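Local coordinates for alpha-1,4-endofucoidanase (Mariniflexile fucanivorans, PDB 6DLH), which hydrolyses alpha-1,4 linkages inside fucoidan chains as an endo-acting, retaining glycoside hydrolase of family 107, at residues A184-N187 with H192-N195; H294-A299 with H313-F318. One frame throughout, in Å; residues are numbered along the deposited sequence.

Contact 1 of 2, residues A184-N187 with H192-N195; sequences AFIN and HEGN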
ATOM      1  N   ALA A 184      22.966 -11.248 -21.292  1.00 69.53           N
ATOM      2  CA  ALA A 184      22.615 -10.836 -22.638  1.00 71.92           C
ATOM      3  C   ALA A 184      22.075  -9.406 -22.606  1.00 72.47           C
ATOM      4  O   ALA A 184      22.121  -8.713 -23.620  1.00 74.31           O
ATOM      5  CB  ALA A 184      21.611 -11.801 -23.221  1.00 74.74           C
ATOM      6  N   PHE A 185      21.575  -8.970 -21.437  1.00 70.74           N
ATOM      7  CA  PHE A 185      21.134  -7.591 -21.288  1.00 63.28           C
ATOM      8  C   PHE A 185      22.270  -6.695 -20.795  1.00 57.53           C
ATOM      9  O   PHE A 185      22.550  -5.672 -21.415  1.00 54.30           O
ATOM     10  CB  PHE A 185      19.867  -7.445 -20.437  1.00 64.57           C
ATOM     11  CG  PHE A 185      19.392  -6.013 -20.388  1.00 62.01           C
ATOM     12  CD1 PHE A 185      18.761  -5.437 -21.484  1.00 60.15           C
ATOM     13  CD2 PHE A 185      19.643  -5.218 -19.278  1.00 58.25           C
ATOM     14  CE1 PHE A 185      18.356  -4.109 -21.452  1.00 62.04           C
ATOM     15  CE2 PHE A 185      19.240  -3.891 -19.249  1.00 58.23           C
ATOM     16  CZ  PHE A 185      18.595  -3.338 -20.333  1.00 58.62           C
ATOM     17  N   ILE A 186      22.911  -7.075 -19.680  1.00 55.98           N
ATOM     18  CA  ILE A 186      24.006  -6.291 -19.126  1.00 56.48           C
ATOM     19  C   ILE A 186      25.047  -6.013 -20.212  1.00 62.47           C
ATOM     20  O   ILE A 186      25.676  -4.957 -20.197  1.00 63.68           O
ATOM     21  CB  ILE A 186      24.628  -6.954 -17.877  1.00 54.90           C
ATOM     22  CG1 ILE A 186      23.632  -7.050 -16.717  1.00 54.23           C
ATOM     23  CG2 ILE A 186      25.908  -6.243 -17.451  1.00 52.10           C
ATOM     24  CD1 ILE A 186      24.270  -7.353 -15.374  1.00 51.77           C
ATOM     25  N   ASN A 187      25.214  -6.957 -21.152  1.00 67.79           N
ATOM     26  CA  ASN A 187      26.247  -6.863 -22.176  1.00 67.19           C
ATOM     27  C   ASN A 187      25.663  -6.358 -23.494  1.00 66.07           C
ATOM     28  O   ASN A 187      26.415  -6.088 -24.429  1.00 65.26           O
ATOM     29  CB  ASN A 187      27.009  -8.180 -22.366  1.00 67.14           C
ATOM     30  CG  ASN A 187      27.805  -8.611 -21.150  1.00 72.37           C
ATOM     31  OD1 ASN A 187      27.778  -9.780 -20.768  1.00 76.71           O
ATOM     32  ND2 ASN A 187      28.525  -7.685 -20.538  1.00 71.66           N
ATOM     33  N   HIS A 192      25.966   0.319 -20.316  1.00 70.20           N
ATOM     34  CA  HIS A 192      25.341  -0.377 -19.203  1.00 69.18           C
ATOM     35  C   HIS A 192      26.305  -0.464 -18.024  1.00 67.57           C
ATOM     36  O   HIS A 192      25.871  -0.623 -16.885  1.00 72.25           O
ATOM     37  CB  HIS A 192      24.880  -1.780 -19.624  1.00 68.68           C
ATOM     38  CG  HIS A 192      23.539  -1.832 -20.274  1.00 68.82           C
ATOM     39  ND1 HIS A 192      23.025  -0.783 -21.014  1.00 72.81           N
ATOM     40  CD2 HIS A 192      22.619  -2.818 -20.328  1.00 68.31           C
ATOM     41  CE1 HIS A 192      21.838  -1.113 -21.482  1.00 70.97           C
ATOM     42  NE2 HIS A 192      21.569  -2.361 -21.080  1.00 70.55           N
ATOM     43  N   GLU A 193      27.610  -0.375 -18.309  1.00 66.78           N
ATOM     44  CA  GLU A 193      28.615  -0.554 -17.273  1.00 63.21           C
ATOM     45  C   GLU A 193      29.326   0.771 -16.994  1.00 58.52           C
ATOM     46  O   GLU A 193      29.294   1.687 -17.814  1.00 55.16           O
ATOM     47  CB  GLU A 193      29.554  -1.711 -17.618  1.00 65.33           C
ATOM     48  CG  GLU A 193      30.053  -2.446 -16.385  1.00 65.72           C
ATOM     49  CD  GLU A 193      30.212  -3.953 -16.525  1.00 66.89           C
ATOM     50  OE1 GLU A 193      29.726  -4.512 -17.535  1.00 63.88           O
ATOM     51  OE2 GLU A 193      30.812  -4.567 -15.613  1.00 63.86           O
ATOM     52  N   GLY A 194      29.946   0.851 -15.811  1.00 54.25           N
ATOM     53  CA  GLY A 194      30.529   2.078 -15.297  1.00 54.34           C
ATOM     54  C   GLY A 194      30.702   2.009 -13.782  1.00 58.86           C
ATOM     55  O   GLY A 194      30.952   0.934 -13.237  1.00 58.33           O
ATOM     56  N   ASN A 195      30.520   3.159 -13.116  1.00 58.77           N
ATOM     57  CA  ASN A 195      30.897   3.342 -11.720  1.00 61.63           C
ATOM     58  C   ASN A 195      29.865   2.701 -10.793  1.00 60.81           C
ATOM     59  O   ASN A 195      28.709   2.523 -11.171  1.00 62.66           O
ATOM     60  CB  ASN A 195      31.105   4.822 -11.378  1.00 64.49           C
ATOM     61  CG  ASN A 195      31.587   5.649 -12.553  1.00 67.33           C
ATOM     62  OD1 ASN A 195      30.931   5.706 -13.595  1.00 66.76           O
ATOM     63  ND2 ASN A 195      32.730   6.293 -12.392  1.00 66.02           N
TER
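His192 lays the NE2 corner of its imidazole over one face of the Phe185 ring. NE2 stands 3.2 Å above the plane of that ring, displaced from its centre toward the rim, and lies 3.2 Å from Phe185 CZ. The two planes meet at 53°, and the centroids of the Phe185 and His192 rings are 4.6 Å apart. Phe185 CG is anti to the backbone N (chi1 -176°), and the end of the side chain comes closer to His192 than its root does.

Phe185's own carbonyl oxygen also touches the imidazole. His192 CD2 is 3.1 Å from Phe185 O, which approaches the imidazole obliquely. NE2 is near the same oxygen but badly angled, and no hydrogen bond forms. Phe185 O instead accepts one from Ser188 OG. Nearer the main chain, His192 CB rests 3.3 Å from Ile186 O. The backbones are closest here, with CA of Ile186 and CA of His192 6.1 Å apart.

At Glu193 the contact thins out. Its side chain bends at chi2, and OE1 comes to 4.2 Å from Ile186 CG2, a loose touch between a carboxylate and a methyl.

Both segments belong to the loop that joins helix 181-184 to helix 198-216. The loop folds back on itself against the second of these helices, which backs the contact. Phe202 stacks on His192 and also touches Phe185, Cys203 meets Ile186, Glu206 meets Phe185, and Lys199 meets Glu193.

Contact 2 of 2, residues H294-A299 with H313-F318; sequences HPFGGA and HDLVVF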
ATOM      1  N   HIS A 294      10.760  18.317  -4.126  1.00 26.46           N
ATOM      2  CA  HIS A 294      11.043  18.144  -2.711  1.00 27.42           C
ATOM      3  C   HIS A 294      11.165  19.527  -2.062  1.00 27.19           C
ATOM      4  O   HIS A 294      11.764  20.431  -2.640  1.00 25.98           O
ATOM      5  CB  HIS A 294      12.336  17.334  -2.596  1.00 29.53           C
ATOM      6  CG  HIS A 294      12.658  16.810  -1.239  1.00 35.82           C
ATOM      7  ND1 HIS A 294      13.281  17.588  -0.273  1.00 36.69           N
ATOM      8  CD2 HIS A 294      12.527  15.572  -0.709  1.00 36.34           C
ATOM      9  CE1 HIS A 294      13.483  16.860   0.808  1.00 36.47           C
ATOM     10  NE2 HIS A 294      13.035  15.621   0.565  1.00 37.21           N
ATOM     11  N   PRO A 295      10.589  19.755  -0.861  1.00 24.91           N
ATOM     12  CA  PRO A 295      10.720  21.050  -0.192  1.00 25.05           C
ATOM     13  C   PRO A 295      12.130  21.339   0.326  1.00 25.84           C
ATOM     14  O   PRO A 295      12.943  20.433   0.491  1.00 25.32           O
ATOM     15  CB  PRO A 295       9.711  20.971   0.965  1.00 23.85           C
ATOM     16  CG  PRO A 295       9.514  19.494   1.211  1.00 24.56           C
ATOM     17  CD  PRO A 295       9.745  18.809  -0.119  1.00 25.07           C
ATOM     18  N   PHE A 296      12.408  22.620   0.583  1.00 25.03           N
ATOM     19  CA  PHE A 296      13.615  23.012   1.286  1.00 25.77           C
ATOM     20  C   PHE A 296      13.542  22.515   2.729  1.00 26.87           C
ATOM     21  O   PHE A 296      12.455  22.356   3.283  1.00 24.81           O
ATOM     22  CB  PHE A 296      13.747  24.532   1.275  1.00 25.43           C
ATOM     23  CG  PHE A 296      14.009  25.140  -0.079  1.00 25.76           C
ATOM     24  CD1 PHE A 296      15.310  25.366  -0.509  1.00 25.45           C
ATOM     25  CD2 PHE A 296      12.959  25.509  -0.908  1.00 23.90           C
ATOM     26  CE1 PHE A 296      15.549  25.946  -1.747  1.00 27.92           C
ATOM     27  CE2 PHE A 296      13.199  26.086  -2.145  1.00 26.37           C
ATOM     28  CZ  PHE A 296      14.495  26.298  -2.569  1.00 27.10           C
ATOM     29  N   GLY A 297      14.714  22.292   3.333  1.00 29.72           N
ATOM     30  CA  GLY A 297      14.797  21.797   4.697  1.00 33.63           C
ATOM     31  C   GLY A 297      14.957  20.281   4.724  1.00 36.91           C
ATOM     32  O   GLY A 297      14.659  19.597   3.751  1.00 37.66           O
ATOM     33  N   GLY A 298      15.438  19.751   5.846  1.00 43.66           N
ATOM     34  CA  GLY A 298      15.734  18.329   5.868  1.00 47.43           C
ATOM     35  C   GLY A 298      14.526  17.507   6.303  1.00 49.43           C
ATOM     36  O   GLY A 298      13.422  17.655   5.773  1.00 49.27           O
ATOM     37  N   ALA A 299      14.778  16.627   7.274  1.00 47.77           N
ATOM     38  CA  ALA A 299      13.725  15.912   7.967  1.00 45.48           C
ATOM     39  C   ALA A 299      12.978  16.912   8.843  1.00 40.44           C
ATOM     40  O   ALA A 299      13.466  18.012   9.102  1.00 41.70           O
ATOM     41  CB  ALA A 299      14.331  14.796   8.788  1.00 45.35           C
ATOM     42  N   HIS A 313       7.224  28.681   0.766  1.00 21.38           N
ATOM     43  CA  HIS A 313       6.090  29.455   0.284  1.00 22.41           C
ATOM     44  C   HIS A 313       6.455  30.175  -1.014  1.00 23.36           C
ATOM     45  O   HIS A 313       5.612  30.301  -1.899  1.00 24.73           O
ATOM     46  CB  HIS A 313       5.515  30.415   1.343  1.00 22.54           C
ATOM     47  CG  HIS A 313       4.239  31.023   0.859  1.00 24.07           C
ATOM     48  ND1 HIS A 313       4.184  32.284   0.288  1.00 24.26           N
ATOM     49  CD2 HIS A 313       2.990  30.510   0.768  1.00 22.76           C
ATOM     50  CE1 HIS A 313       2.948  32.541  -0.089  1.00 24.58           C
ATOM     51  NE2 HIS A 313       2.202  31.459   0.183  1.00 24.53           N
ATOM     52  N   ASP A 314       7.714  30.626  -1.130  1.00 23.51           N
ATOM     53  CA  ASP A 314       8.212  31.209  -2.373  1.00 23.36           C
ATOM     54  C   ASP A 314       8.210  30.180  -3.501  1.00 22.72           C
ATOM     55  O   ASP A 314       8.086  30.552  -4.664  1.00 22.62           O
ATOM     56  CB  ASP A 314       9.604  31.837  -2.216  1.00 23.49           C
ATOM     57  CG  ASP A 314       9.572  33.127  -1.412  1.00 24.04           C
ATOM     58  OD1 ASP A 314       8.455  33.654  -1.207  1.00 23.23           O
ATOM     59  OD2 ASP A 314      10.656  33.584  -0.983  1.00 23.44           O
ATOM     60  N   LEU A 315       8.372  28.895  -3.157  1.00 21.82           N
ATOM     61  CA  LEU A 315       8.312  27.843  -4.161  1.00 22.08           C
ATOM     62  C   LEU A 315       6.897  27.784  -4.738  1.00 22.44           C
ATOM     63  O   LEU A 315       6.709  27.644  -5.943  1.00 23.89           O
ATOM     64  CB  LEU A 315       8.726  26.506  -3.530  1.00 20.84           C
ATOM     65  CG  LEU A 315       8.799  25.294  -4.469  1.00 20.98           C
ATOM     66  CD1 LEU A 315       9.732  24.235  -3.896  1.00 19.81           C
ATOM     67  CD2 LEU A 315       7.420  24.688  -4.699  1.00 19.54           C
ATOM     68  N   VAL A 316       5.903  27.890  -3.858  1.00 21.86           N
ATOM     69  CA  VAL A 316       4.514  27.813  -4.265  1.00 23.89           C
ATOM     70  C   VAL A 316       4.149  29.057  -5.081  1.00 25.11           C
ATOM     71  O   VAL A 316       3.468  28.949  -6.100  1.00 23.50           O
ATOM     72  CB  VAL A 316       3.635  27.571  -3.023  1.00 25.49           C
ATOM     73  CG1 VAL A 316       2.509  28.560  -2.836  1.00 24.94           C
ATOM     74  CG2 VAL A 316       3.163  26.133  -2.906  1.00 24.64           C
ATOM     75  N   VAL A 317       4.661  30.229  -4.668  1.00 24.49           N
ATOM     76  CA  VAL A 317       4.430  31.462  -5.405  1.00 24.82           C
ATOM     77  C   VAL A 317       5.083  31.352  -6.782  1.00 25.62           C
ATOM     78  O   VAL A 317       4.491  31.777  -7.771  1.00 25.13           O
ATOM     79  CB  VAL A 317       4.893  32.708  -4.617  1.00 25.33           C
ATOM     80  CG1 VAL A 317       4.862  33.970  -5.470  1.00 24.10           C
ATOM     81  CG2 VAL A 317       4.053  32.903  -3.370  1.00 22.99           C
ATOM     82  N   PHE A 318       6.277  30.743  -6.842  1.00 25.13           N
ATOM     83  CA  PHE A 318       6.969  30.504  -8.105  1.00 25.02           C
ATOM     84  C   PHE A 318       6.078  29.745  -9.091  1.00 27.01           C
ATOM     85  O   PHE A 318       6.120  30.000 -10.295  1.00 26.19           O
ATOM     86  CB  PHE A 318       8.276  29.733  -7.887  1.00 23.76           C
ATOM     87  CG  PHE A 318       9.142  29.592  -9.118  1.00 23.16           C
ATOM     88  CD1 PHE A 318      10.084  30.559  -9.443  1.00 23.61           C
ATOM     89  CD2 PHE A 318       9.016  28.497  -9.958  1.00 22.22           C
ATOM     90  CE1 PHE A 318      10.879  30.437 -10.575  1.00 24.13           C
ATOM     91  CE2 PHE A 318       9.805  28.376 -11.096  1.00 23.54           C
ATOM     92  CZ  PHE A 318      10.736  29.342 -11.403  1.00 24.36           C
TER
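Phe296 and Leu315 are aimed at each other by their first torsions. In Phe296, CG is anti to the carbonyl carbon and beside the backbone N (chi1 -68°). In Leu315, CG is anti to the backbone N (chi1 -177°). The phenyl ring thus reaches out from the loop, and the isobutyl group reaches out from the helix. They meet through Leu315 CD1, which is 4.3 Å from Phe296 CE2. The methyl approaches the ring obliquely. This is a light apolar touch, and no hydrogen bond joins the two segments directly.

The same CD1 methyl of Leu315 lies 4.5 Å from His294 O. One methyl therefore touches both the ring and a backbone carbonyl, loosely. The loop has its own brace. His294 ND1 donates to Pro295 O (3.0 Å) and meets a lone pair of that oxygen, in the carbonyl plane. The bond is bent, with an angle of 136° at the hydrogen, and the oxygen sits out of the imidazole plane. It links the His294 ring to the backbone just before Phe296. The imidazole also meets the ring of Trp351.

The contact joins the loop after strand 266-269 to helix 307-321. Asn312 of that helix accepts a hydrogen bond from Phe296 N through OD1, so the loop is tied down beside the apolar touch. Val273 touches Phe296, while Pro280 packs on Leu315. Phe342 of strand 341-342 touches both Leu315 and Pro295, and helix 361-372 packs on the helix through Thr370 against Val316 and Val317.

In the fold
Along the chain, contact 1 is complete before contact 2 begins. Their centres are 37 Å apart. With nearest atoms about 23 Å apart they do not touch, and they are separate local contacts of the same part of the fold. That part holds the seven-stranded parallel sheet. It is probably the catalytic part; family 107 enzymes show structural similarity to the alpha-L-fucosidases of family 29. Contact 1 folds the loop before helix 198-216, which leads into strand 222-226. Contact 2 lies beyond strand 266-269, an outermost strand of the sheet. Leu315 of contact 2 is about 10 Å, between side chains, from the calcium ligand Phe327. Contact 1 is remote from the calcium sites.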